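Local coordinates for Rab GTPase binding effector protein 1 (Homo sapiens, PDB 1TU3) that probably acts as an effector of Rab GTPases, its long helix pairing with that of a second copy and packing against another protein chain, at residues G[49-54]-G[62-67]. Sequence-based numbering, arbitrary orientation.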
loop_
_atom_site.group_PDB
_atom_site.type_symbol
_atom_site.label_atom_id
_atom_site.label_comp_id
_atom_site.label_asym_id
_atom_site.label_seq_id
_atom_site.Cartn_x
_atom_site.Cartn_y
_atom_site.Cartn_z
ATOM N N LEU G 49 -6.917 -5.106 6.497
ATOM C CA LEU G 49 -6.195 -6.135 7.257
ATOM C C LEU G 49 -6.585 -6.084 8.729
ATOM O O LEU G 49 -6.566 -7.092 9.427
ATOM C CB LEU G 49 -4.673 -5.962 7.164
ATOM C CG LEU G 49 -4.039 -6.522 5.905
ATOM C CD1 LEU G 49 -2.559 -6.213 5.949
ATOM C CD2 LEU G 49 -4.275 -8.010 5.803
ATOM N N GLU G 50 -6.912 -4.894 9.201
ATOM C CA GLU G 50 -7.197 -4.713 10.598
ATOM C C GLU G 50 -8.610 -5.238 10.857
ATOM O O GLU G 50 -8.808 -6.029 11.758
ATOM C CB GLU G 50 -7.074 -3.217 10.963
ATOM C CG GLU G 50 -7.487 -2.873 12.390
ATOM C CD GLU G 50 -6.830 -3.769 13.440
ATOM O OE1 GLU G 50 -5.693 -4.256 13.205
ATOM O OE2 GLU G 50 -7.457 -3.973 14.502
ATOM N N ARG G 51 -9.577 -4.825 10.042
ATOM C CA ARG G 51 -10.895 -5.447 10.082
ATOM C C ARG G 51 -10.778 -6.972 10.169
ATOM O O ARG G 51 -11.347 -7.592 11.058
ATOM C CB ARG G 51 -11.704 -5.089 8.849
ATOM C CG ARG G 51 -12.355 -3.729 8.889
ATOM C CD ARG G 51 -13.503 -3.680 7.877
ATOM N NE ARG G 51 -13.042 -3.408 6.521
ATOM C CZ ARG G 51 -13.753 -3.652 5.423
ATOM N NH1 ARG G 51 -14.964 -4.187 5.527
ATOM N NH2 ARG G 51 -13.257 -3.350 4.224
ATOM N N ILE G 52 -10.032 -7.573 9.249
ATOM C CA ILE G 52 -9.840 -9.017 9.274
ATOM C C ILE G 52 -9.273 -9.503 10.608
ATOM O O ILE G 52 -9.688 -10.534 11.125
ATOM C CB ILE G 52 -8.914 -9.464 8.128
ATOM C CG1 ILE G 52 -9.698 -9.418 6.808
ATOM C CG2 ILE G 52 -8.362 -10.860 8.402
ATOM C CD1 ILE G 52 -8.826 -9.593 5.604
ATOM N N ARG G 53 -8.332 -8.752 11.163
ATOM C CA ARG G 53 -7.762 -9.071 12.461
ATOM C C ARG G 53 -8.835 -9.071 13.543
ATOM O O ARG G 53 -8.696 -9.719 14.575
ATOM C CB ARG G 53 -6.693 -8.035 12.824
ATOM C CG ARG G 53 -5.414 -8.639 13.378
ATOM C CD ARG G 53 -5.104 -8.127 14.755
ATOM N NE ARG G 53 -5.044 -6.671 14.825
ATOM C CZ ARG G 53 -4.841 -5.990 15.953
ATOM N NH1 ARG G 53 -4.674 -6.636 17.100
ATOM N NH2 ARG G 53 -4.817 -4.661 15.946
ATOM N N GLN G 54 -9.904 -8.325 13.308
ATOM C CA GLN G 54 -10.965 -8.205 14.288
ATOM C C GLN G 54 -12.114 -9.161 13.986
ATOM O O GLN G 54 -13.053 -9.273 14.771
ATOM C CB GLN G 54 -11.492 -6.767 14.320
ATOM C CG GLN G 54 -10.458 -5.719 14.723
ATOM C CD GLN G 54 -9.896 -5.957 16.108
ATOM O OE1 GLN G 54 -10.637 -6.265 17.042
ATOM N NE2 GLN G 54 -8.589 -5.809 16.255
ATOM N N ARG G 62 -14.360 -13.562 4.743
ATOM C CA ARG G 62 -14.672 -13.592 3.317
ATOM C C ARG G 62 -15.435 -12.348 2.893
ATOM O O ARG G 62 -15.243 -11.846 1.785
ATOM C CB ARG G 62 -15.498 -14.819 2.948
ATOM C CG ARG G 62 -14.725 -16.137 2.840
ATOM C CD ARG G 62 -15.568 -17.209 2.096
ATOM N NE ARG G 62 -16.799 -17.593 2.805
ATOM C CZ ARG G 62 -16.842 -18.427 3.843
ATOM N NH1 ARG G 62 -15.729 -18.981 4.314
ATOM N NH2 ARG G 62 -18.001 -18.709 4.412
ATOM N N ALA G 63 -16.307 -11.853 3.764
ATOM C CA ALA G 63 -17.101 -10.675 3.429
ATOM C C ALA G 63 -16.201 -9.447 3.363
ATOM O O ALA G 63 -16.314 -8.636 2.448
ATOM C CB ALA G 63 -18.204 -10.456 4.466
ATOM N N ILE G 64 -15.313 -9.315 4.345
ATOM C CA ILE G 64 -14.345 -8.227 4.348
ATOM C C ILE G 64 -13.503 -8.278 3.069
ATOM O O ILE G 64 -13.295 -7.259 2.421
ATOM C CB ILE G 64 -13.400 -8.320 5.568
ATOM C CG1 ILE G 64 -14.217 -8.111 6.853
ATOM C CG2 ILE G 64 -12.243 -7.297 5.427
ATOM C CD1 ILE G 64 -13.470 -8.414 8.140
ATOM N N LEU G 65 -13.034 -9.472 2.709
ATOM C CA LEU G 65 -12.178 -9.611 1.546
ATOM C C LEU G 65 -12.944 -9.291 0.275
ATOM O O LEU G 65 -12.351 -9.141 -0.793
ATOM C CB LEU G 65 -11.594 -11.028 1.469
ATOM C CG LEU G 65 -10.376 -11.333 2.360
ATOM C CD1 LEU G 65 -10.082 -12.803 2.329
ATOM C CD2 LEU G 65 -9.161 -10.565 1.899
ATOM N N ASN G 66 -14.265 -9.176 0.394
ATOM C CA ASN G 66 -15.107 -8.975 -0.779
ATOM C C ASN G 66 -15.715 -7.596 -0.832
ATOM O O ASN G 66 -16.473 -7.283 -1.740
ATOM C CB ASN G 66 -16.212 -10.018 -0.814
ATOM C CG ASN G 66 -15.858 -11.199 -1.675
ATOM O OD1 ASN G 66 -15.813 -11.094 -2.906
ATOM N ND2 ASN G 66 -15.590 -12.337 -1.039
ATOM N N ASP G 67 -15.387 -6.767 0.146
ATOM C CA ASP G 67 -15.938 -5.427 0.175
ATOM C C ASP G 67 -15.443 -4.578 -0.990
ATOM O O ASP G 67 -15.115 -5.104 -2.061
ATOM C CB ASP G 67 -15.598 -4.750 1.494
ATOM C CG ASP G 67 -16.823 -4.168 2.159
ATOM O OD1 ASP G 67 -17.612 -3.527 1.435
ATOM O OD2 ASP G 67 -16.997 -4.353 3.388
#
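I64 and I52 meet at the tight centre of this contact, with CG2 of I64 3.6 Å from CG1 of I52. Both are buried, and their CA atoms are the nearest pair across the two segments, 6.7 Å apart. Both branches of I64 are used: the CG1 arm, turned beside its own backbone N (chi1 -65°), carries CD1 up against the main chain of R51, 3.7 Å from the carbonyl C, and CG2 lies between I52 CG1 and the R51 guanidinium. Farther along, the end of I52 reaches L65, CD1 to CD2 at 3.8 Å, the two side chains crossing at about a right angle.

The other side is looser and polar. R51 runs past I64 in the opposite direction and, bent at chi3 (-82°), lays one face of its guanidinium over I64 CG2, 3.9 Å from the plane. At its edge a salt bridge forms: NH1 gives a fairly straight hydrogen bond of 3.0 Å to OD2 of D67, an exposed residue. The carboxylate receives it on the anti side, well out of its own plane, with the two flat groups 55° apart. D67 comes into position at the end of a type I turn from I64, closed by the D67 N to I64 O bond.

The contact closes a helical hairpin, in which helix 58-64 folds back beside the C-terminal end of helix 20-54. L49 of the second subunit packs on I52 and L65, extending the apolar layer into the dimer, while E50 packs on and hydrogen-bonds the chain of another protein, and R53 touches both that chain and L65 of the second subunit.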